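Local coordinates for protein Dye-decolorizing peroxidase tfu_3078 (Thermobifida fusca, PDB 5FW4) that uses hydrogen peroxide, with a non-covalently bound heme b, to oxidise anthraquinone and azo dyes and small phenolic compounds, at residues 50-55 and 228-233; 281-286 and 366-371. One frame throughout, in Å; residues are numbered along the deposited sequence.

Contact 1: 50-55 and 228-233. Unlike the reference sequence in segment 50-55: Lys-52 (reference Glu).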
loop_
_atom_site.group_PDB
_atom_site.type_symbol
_atom_site.label_atom_id
_atom_site.label_comp_id
_atom_site.label_asym_id
_atom_site.label_seq_id
_atom_site.Cartn_x
_atom_site.Cartn_y
_atom_site.Cartn_z
ATOM N N SER A 50 2.111 -28.392 7.433
ATOM C CA SER A 50 2.213 -29.071 6.154
ATOM C C SER A 50 3.403 -28.462 5.418
ATOM O O SER A 50 3.840 -27.356 5.767
ATOM C CB SER A 50 0.921 -28.906 5.322
ATOM O OG SER A 50 0.746 -27.577 4.891
ATOM N N PRO A 51 3.952 -29.175 4.417
ATOM C CA PRO A 51 4.947 -28.600 3.553
ATOM C C PRO A 51 4.525 -27.294 2.910
ATOM O O PRO A 51 5.272 -26.333 2.938
ATOM C CB PRO A 51 5.137 -29.681 2.498
ATOM C CG PRO A 51 4.989 -30.923 3.282
ATOM C CD PRO A 51 3.982 -30.644 4.351
ATOM N N LYS A 52 3.337 -27.254 2.326
ATOM C CA LYS A 52 2.850 -26.012 1.755
ATOM C C LYS A 52 2.822 -24.873 2.786
ATOM O O LYS A 52 3.199 -23.755 2.472
ATOM C CB LYS A 52 1.455 -26.235 1.202
ATOM C CG LYS A 52 1.462 -27.031 -0.083
ATOM C CD LYS A 52 1.555 -26.111 -1.289
ATOM C CE LYS A 52 2.966 -25.830 -1.779
ATOM N NZ LYS A 52 3.527 -26.898 -2.673
ATOM N N ALA A 53 2.349 -25.148 3.997
ATOM C CA ALA A 53 2.331 -24.102 5.023
ATOM C C ALA A 53 3.735 -23.583 5.308
ATOM O O ALA A 53 3.903 -22.383 5.362
ATOM C CB ALA A 53 1.660 -24.580 6.301
ATOM N N GLU A 54 4.729 -24.462 5.474
ATOM C CA GLU A 54 6.106 -23.997 5.690
ATOM C C GLU A 54 6.576 -23.140 4.507
ATOM O O GLU A 54 7.242 -22.106 4.670
ATOM C CB GLU A 54 7.063 -25.158 5.981
ATOM C CG GLU A 54 7.028 -25.631 7.432
ATOM C CD GLU A 54 7.897 -26.847 7.697
ATOM O OE1 GLU A 54 8.884 -27.045 6.965
ATOM O OE2 GLU A 54 7.579 -27.619 8.642
ATOM N N GLN A 55 6.147 -23.534 3.306
ATOM C CA GLN A 55 6.476 -22.831 2.109
ATOM C C GLN A 55 5.811 -21.436 2.045
ATOM O O GLN A 55 6.433 -20.494 1.606
ATOM C CB GLN A 55 6.105 -23.679 0.879
ATOM C CG GLN A 55 7.059 -24.848 0.629
ATOM C CD GLN A 55 6.478 -25.906 -0.294
ATOM O OE1 GLN A 55 5.765 -25.590 -1.244
ATOM N NE2 GLN A 55 6.792 -27.163 -0.027
ATOM N N ARG A 228 -2.609 -20.186 -1.972
ATOM C CA ARG A 228 -2.870 -21.609 -1.876
ATOM C C ARG A 228 -1.630 -22.359 -2.314
ATOM O O ARG A 228 -1.290 -23.362 -1.732
ATOM C CB ARG A 228 -4.053 -22.047 -2.777
ATOM C CG ARG A 228 -5.379 -21.499 -2.313
ATOM C CD ARG A 228 -6.596 -22.246 -2.856
ATOM N NE ARG A 228 -7.715 -21.654 -2.145
ATOM C CZ ARG A 228 -8.208 -22.085 -0.991
ATOM N NH1 ARG A 228 -7.750 -23.202 -0.439
ATOM N NH2 ARG A 228 -9.203 -21.407 -0.397
ATOM N N ASP A 229 -0.975 -21.869 -3.356
ATOM C CA ASP A 229 0.295 -22.430 -3.824
ATOM C C ASP A 229 1.283 -21.302 -3.956
ATOM O O ASP A 229 1.213 -20.527 -4.912
ATOM C CB ASP A 229 0.109 -23.165 -5.171
ATOM C CG ASP A 229 1.416 -23.693 -5.741
ATOM O OD1 ASP A 229 2.491 -23.491 -5.114
ATOM O OD2 ASP A 229 1.366 -24.290 -6.853
ATOM N N PRO A 230 2.214 -21.172 -2.979
ATOM C CA PRO A 230 3.145 -20.037 -2.956
ATOM C C PRO A 230 4.213 -20.032 -4.054
ATOM O O PRO A 230 4.965 -19.054 -4.164
ATOM C CB PRO A 230 3.780 -20.122 -1.564
ATOM C CG PRO A 230 3.603 -21.531 -1.140
ATOM C CD PRO A 230 2.319 -21.997 -1.765
ATOM N N ASP A 231 4.268 -21.093 -4.856
ATOM C CA ASP A 231 5.151 -21.154 -6.007
ATOM C C ASP A 231 4.432 -20.741 -7.297
ATOM O O ASP A 231 5.096 -20.475 -8.281
ATOM C CB ASP A 231 5.715 -22.570 -6.159
ATOM C CG ASP A 231 6.810 -22.661 -7.215
ATOM O OD1 ASP A 231 7.792 -21.915 -7.108
ATOM O OD2 ASP A 231 6.693 -23.487 -8.154
ATOM N N ALA A 232 3.093 -20.694 -7.293
ATOM C CA ALA A 232 2.335 -20.184 -8.439
ATOM C C ALA A 232 2.693 -18.746 -8.827
ATOM O O ALA A 232 3.022 -17.873 -7.976
ATOM C CB ALA A 232 0.831 -20.300 -8.216
ATOM N N THR A 233 2.636 -18.524 -10.133
ATOM C CA THR A 233 2.925 -17.246 -10.744
ATOM C C THR A 233 1.894 -16.225 -10.214
ATOM O O THR A 233 0.725 -16.495 -10.159
ATOM C CB THR A 233 2.832 -17.363 -12.281
ATOM O OG1 THR A 233 3.563 -18.510 -12.750
ATOM C CG2 THR A 233 3.353 -16.122 -12.969
#
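Lys-52 and Pro-230 meet here without a single hydrogen bond between the two segments: the end of a lysine chain passes obliquely by CD of a proline ring while its ammonium stops short of the neighbouring carboxylate. CE of Lys-52 sits 3.9 Å from CD of Pro-230, and CD of the same lysine passes 4.0 Å from the carbonyl O of Arg-228. The chain gets there by bending at chi2, chi3 and chi4, beginning with chi2 at -90°. NZ of Lys-52 ends 4.3 Å from OD1 of Asp-229, too long for a salt bridge, although the charges probably still attract. One helical turn on, CB of Gln-55 rests 3.9 Å from CG of Pro-230, so CD and CG of the proline touch two residues one turn apart on the helix. That helix, 51-61, is the N-terminal one of the modelled chain and starts with a true N-cap: OG of Ser-50 accepts from N of Ala-53 at 3.0 Å. The opposing loop follows strand 211-220 and is shaped by a type I turn from Asp-229 to Ala-232. An Asx turn lies within it, OD1 of Asp-229 receiving N of Asp-231 at 3.0 Å from above the carboxylate plane, 46° out of it, which ties the side chain to its own loop. Just past the contact, Arg-56 adds a polar tie by donating from its guanidinium to the carbonyl O of Arg-228. The second subunit reaches both sides: its Leu-57 packs on Ala-53 and its Leu-136 on Arg-228.

Contact 2: 281-286 and 366-371; sequences RIRMLL and DGVRDA. With HEM (protoporphyrin IX containing Fe), chain C.
The guanidinium of Arg-281 meets the carboxylate of Asp-370 edge-on, the two planes only 15° apart, and water 1 lies at another point of the same edge. NH2 donates to OD1 of Asp-370 at 3.0 Å, in the guanidinium plane and onto the syn lone pair, forming a salt bridge. Water 1 accepts from NE of Arg-281 and donates to that same OD1, so OD1 is tied to the arginine once directly, from NH2, and once through the water, from NE. An extended chain, with chi1 at -177°, carries the group across to the aspartate. Trp-179 adds a cation-pi contact to Arg-281.

Arg-283 is held differently. CG1 of Val-368 covers one face of its guanidinium, 3.4 Å from NH1, while water 2 lies in plane at the edge. That water accepts from NH1 and donates to the carbonyl oxygens of Met-284 and Arg-369, bridging the backbones where the strands diverge. NE of Arg-283 has its salt bridge with Glu-407. On the guanidinium of Arg-369, CB of Ala-371 lies 4.0 Å above one face, toward the rim; this cation pairs with Asp-360 and with Glu-201 of the second subunit.

Between the backbones, N of Met-284 donates to O of Ala-371 at 2.9 Å, nearly straight at 171°. On the heme side, CG2 of Ile-282 comes 3.5 Å from vinyl carbon CBB of the heme, and CE of Met-284 lies 3.9 Å from its methyl carbon CMB. The end of strand 275-284 and the start of strand 369-379, the two central strands, pair in the four-stranded antiparallel sheet of the C-terminal ferredoxin-like half of a DyP-type peroxidase, where strand 275-284 also helps line the heme pocket.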
loop_
_atom_site.group_PDB
_atom_site.type_symbol
_atom_site.label_atom_id
_atom_site.label_comp_id
_atom_site.label_asym_id
_atom_site.label_seq_id
_atom_site.Cartn_x
_atom_site.Cartn_y
_atom_site.Cartn_z
ATOM N N ARG A 281 4.895 3.312 -14.949
ATOM C CA ARG A 281 3.688 3.321 -14.157
ATOM C C ARG A 281 2.542 3.235 -15.171
ATOM O O ARG A 281 2.331 4.156 -15.923
ATOM C CB ARG A 281 3.559 4.596 -13.357
ATOM C CG ARG A 281 2.346 4.630 -12.450
ATOM C CD ARG A 281 2.196 5.996 -11.859
ATOM N NE ARG A 281 0.971 6.185 -11.087
ATOM C CZ ARG A 281 0.904 6.821 -9.934
ATOM N NH1 ARG A 281 2.006 7.306 -9.374
ATOM N NH2 ARG A 281 -0.261 6.951 -9.317
ATOM N N ILE A 282 1.833 2.131 -15.152
ATOM C CA ILE A 282 0.760 1.893 -16.181
ATOM C C ILE A 282 -0.578 1.777 -15.504
ATOM O O ILE A 282 -0.852 0.791 -14.833
ATOM C CB ILE A 282 0.992 0.618 -16.930
ATOM C CG1 ILE A 282 2.425 0.468 -17.358
ATOM C CG2 ILE A 282 0.047 0.540 -18.144
ATOM C CD1 ILE A 282 2.851 1.530 -18.243
ATOM N N ARG A 283 -1.406 2.782 -15.678
ATOM C CA ARG A 283 -2.729 2.812 -15.109
ATOM C C ARG A 283 -3.603 1.823 -15.908
ATOM O O ARG A 283 -3.483 1.771 -17.114
ATOM C CB ARG A 283 -3.309 4.210 -15.207
ATOM C CG ARG A 283 -4.690 4.347 -14.548
ATOM C CD ARG A 283 -5.256 5.752 -14.470
ATOM N NE ARG A 283 -5.326 6.505 -15.719
ATOM C CZ ARG A 283 -6.355 6.530 -16.563
ATOM N NH1 ARG A 283 -7.472 5.855 -16.304
ATOM N NH2 ARG A 283 -6.283 7.303 -17.647
ATOM N N MET A 284 -4.409 1.048 -15.180
ATOM C CA MET A 284 -5.407 0.098 -15.771
ATOM C C MET A 284 -6.794 0.714 -15.771
ATOM O O MET A 284 -7.261 1.236 -14.766
ATOM C CB MET A 284 -5.407 -1.204 -14.983
ATOM C CG MET A 284 -4.145 -2.005 -15.160
ATOM S SD MET A 284 -4.136 -3.392 -14.124
ATOM C CE MET A 284 -2.834 -4.366 -14.699
ATOM N N LEU A 285 -7.513 0.646 -16.906
ATOM C CA LEU A 285 -8.891 1.142 -16.957
ATOM C C LEU A 285 -9.825 0.027 -16.505
ATOM O O LEU A 285 -10.452 -0.684 -17.329
ATOM C CB LEU A 285 -9.280 1.606 -18.397
ATOM C CG LEU A 285 -8.938 3.065 -18.765
ATOM C CD1 LEU A 285 -7.465 3.385 -18.517
ATOM C CD2 LEU A 285 -9.352 3.456 -20.194
ATOM N N LEU A 286 -9.927 -0.155 -15.204
ATOM C CA LEU A 286 -10.532 -1.371 -14.695
ATOM C C LEU A 286 -12.029 -1.394 -14.866
ATOM O O LEU A 286 -12.616 -2.464 -15.081
ATOM C CB LEU A 286 -10.139 -1.604 -13.228
ATOM C CG LEU A 286 -8.672 -1.921 -13.008
ATOM C CD1 LEU A 286 -8.360 -1.935 -11.502
ATOM C CD2 LEU A 286 -8.198 -3.231 -13.642
ATOM N N ASP A 366 -11.428 12.916 -12.039
ATOM C CA ASP A 366 -12.777 13.098 -11.670
ATOM C C ASP A 366 -13.293 11.668 -11.547
ATOM O O ASP A 366 -13.862 11.111 -12.482
ATOM C CB ASP A 366 -13.411 13.811 -12.873
ATOM C CG ASP A 366 -12.560 15.035 -13.331
ATOM O OD1 ASP A 366 -11.524 14.849 -14.027
ATOM O OD2 ASP A 366 -12.908 16.178 -12.949
ATOM N N GLY A 367 -13.015 11.035 -10.414
ATOM C CA GLY A 367 -13.416 9.631 -10.188
ATOM C C GLY A 367 -12.633 8.532 -10.924
ATOM O O GLY A 367 -13.009 7.364 -10.894
ATOM N N VAL A 368 -11.544 8.901 -11.574
ATOM C CA VAL A 368 -10.682 7.956 -12.228
ATOM C C VAL A 368 -9.999 7.036 -11.202
ATOM O O VAL A 368 -9.429 7.492 -10.164
ATOM C CB VAL A 368 -9.673 8.693 -13.148
ATOM C CG1 VAL A 368 -8.693 7.729 -13.796
ATOM C CG2 VAL A 368 -10.392 9.509 -14.232
ATOM N N ARG A 369 -10.024 5.739 -11.502
ATOM C CA ARG A 369 -9.383 4.723 -10.671
ATOM C C ARG A 369 -7.887 4.830 -10.859
ATOM O O ARG A 369 -7.389 4.667 -11.974
ATOM C CB ARG A 369 -9.893 3.309 -11.043
ATOM C CG ARG A 369 -9.376 2.211 -10.122
ATOM C CD ARG A 369 -10.046 2.279 -8.758
ATOM N NE ARG A 369 -9.842 1.043 -8.018
ATOM C CZ ARG A 369 -8.988 0.835 -7.026
ATOM N NH1 ARG A 369 -8.226 1.825 -6.556
ATOM N NH2 ARG A 369 -8.943 -0.370 -6.469
ATOM N N ASP A 370 -7.149 5.182 -9.782
ATOM C CA ASP A 370 -5.715 5.250 -9.846
ATOM C C ASP A 370 -5.105 3.920 -9.350
ATOM O O ASP A 370 -4.625 3.805 -8.183
ATOM C CB ASP A 370 -5.235 6.414 -8.958
ATOM C CG ASP A 370 -3.814 6.789 -9.187
ATOM O OD1 ASP A 370 -3.120 6.229 -10.069
ATOM O OD2 ASP A 370 -3.367 7.660 -8.385
ATOM N N ALA A 371 -5.093 2.929 -10.235
ATOM C CA ALA A 371 -4.549 1.604 -9.975
ATOM C C ALA A 371 -4.019 0.997 -11.265
ATOM O O ALA A 371 -4.341 1.463 -12.354
ATOM C CB ALA A 371 -5.560 0.694 -9.303
HETATM C CHA HEM C . 3.330 -11.074 -21.452
HETATM C CHB HEM C . 0.118 -8.303 -19.115
HETATM C CHC HEM C . 2.649 -4.396 -20.417
HETATM C CHD HEM C . 6.000 -7.188 -22.519
HETATM C C1A HEM C . 2.256 -10.646 -20.710
HETATM C C2A HEM C . 1.258 -11.509 -20.217
HETATM C C3A HEM C . 0.349 -10.726 -19.584
HETATM C C4A HEM C . 0.777 -9.395 -19.668
HETATM C CMA HEM C . -0.866 -11.174 -18.865
HETATM C CAA HEM C . 1.185 -13.004 -20.405
HETATM C CBA HEM C . 1.850 -13.794 -19.284
HETATM C CGA HEM C . 3.345 -13.675 -19.343
HETATM O O1A HEM C . 3.920 -12.961 -18.477
HETATM O O2A HEM C . 3.986 -14.286 -20.235
HETATM C C1B HEM C . 0.552 -6.977 -19.287
HETATM C C2B HEM C . -0.133 -5.855 -18.762
HETATM C C3B HEM C . 0.569 -4.734 -19.113
HETATM C C4B HEM C . 1.721 -5.229 -19.868
HETATM C CMB HEM C . -1.393 -5.916 -17.946
HETATM C CAB HEM C . 0.361 -3.316 -18.796
HETATM C CBB HEM C . -0.515 -2.881 -17.890
HETATM C C1C HEM C . 3.776 -4.799 -21.097
HETATM C C2C HEM C . 4.741 -3.944 -21.584
HETATM C C3C HEM C . 5.710 -4.751 -22.169
HETATM C C4C HEM C . 5.301 -6.098 -22.039
HETATM C CMC HEM C . 4.657 -2.448 -21.427
HETATM C CAC HEM C . 6.931 -4.457 -22.905
HETATM C CBC HEM C . 7.151 -3.313 -23.472
HETATM C C1D HEM C . 5.481 -8.484 -22.362
HETATM C C2D HEM C . 6.200 -9.646 -22.899
HETATM C C3D HEM C . 5.442 -10.728 -22.608
HETATM C C4D HEM C . 4.272 -10.204 -21.912
HETATM C CMD HEM C . 7.539 -9.670 -23.617
HETATM C CAD HEM C . 5.779 -12.169 -22.941
HETATM C CBD HEM C . 5.386 -12.439 -24.396
HETATM C CGD HEM C . 5.837 -13.821 -24.818
HETATM O O1D HEM C . 7.014 -14.063 -25.149
HETATM O O2D HEM C . 4.999 -14.747 -24.814
HETATM N NA HEM C . 1.943 -9.345 -20.374
HETATM N NB HEM C . 1.643 -6.559 -19.927
HETATM N NC HEM C . 4.110 -6.086 -21.416
HETATM N ND HEM C . 4.315 -8.843 -21.764
HETATM FE FE HEM C . 2.998 -7.751 -20.936
HETATM O O HOH W 1 -1.339 5.820 -12.293
HETATM O O HOH W 2 -8.178 3.760 -14.256
#

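Contact 1 closes before contact 2 opens along the chain, their centres lie 31 Å apart, and their nearest atoms stay about 13 Å from each other. They share no helix, strand or sheet. Contact 1 is on the surface, where helix 51-61 meets the loop that follows strand 211-220, the last strand of the N-terminal sheet, and leads toward helix 252-258. Contact 2 is buried in the C-terminal sheet, beside the heme. One therefore joins the start of the modelled chain to the connection between the two sheets, the other pairs strands within the second. Both also touch the second subunit of the crystal assembly, although the protein is a monomer.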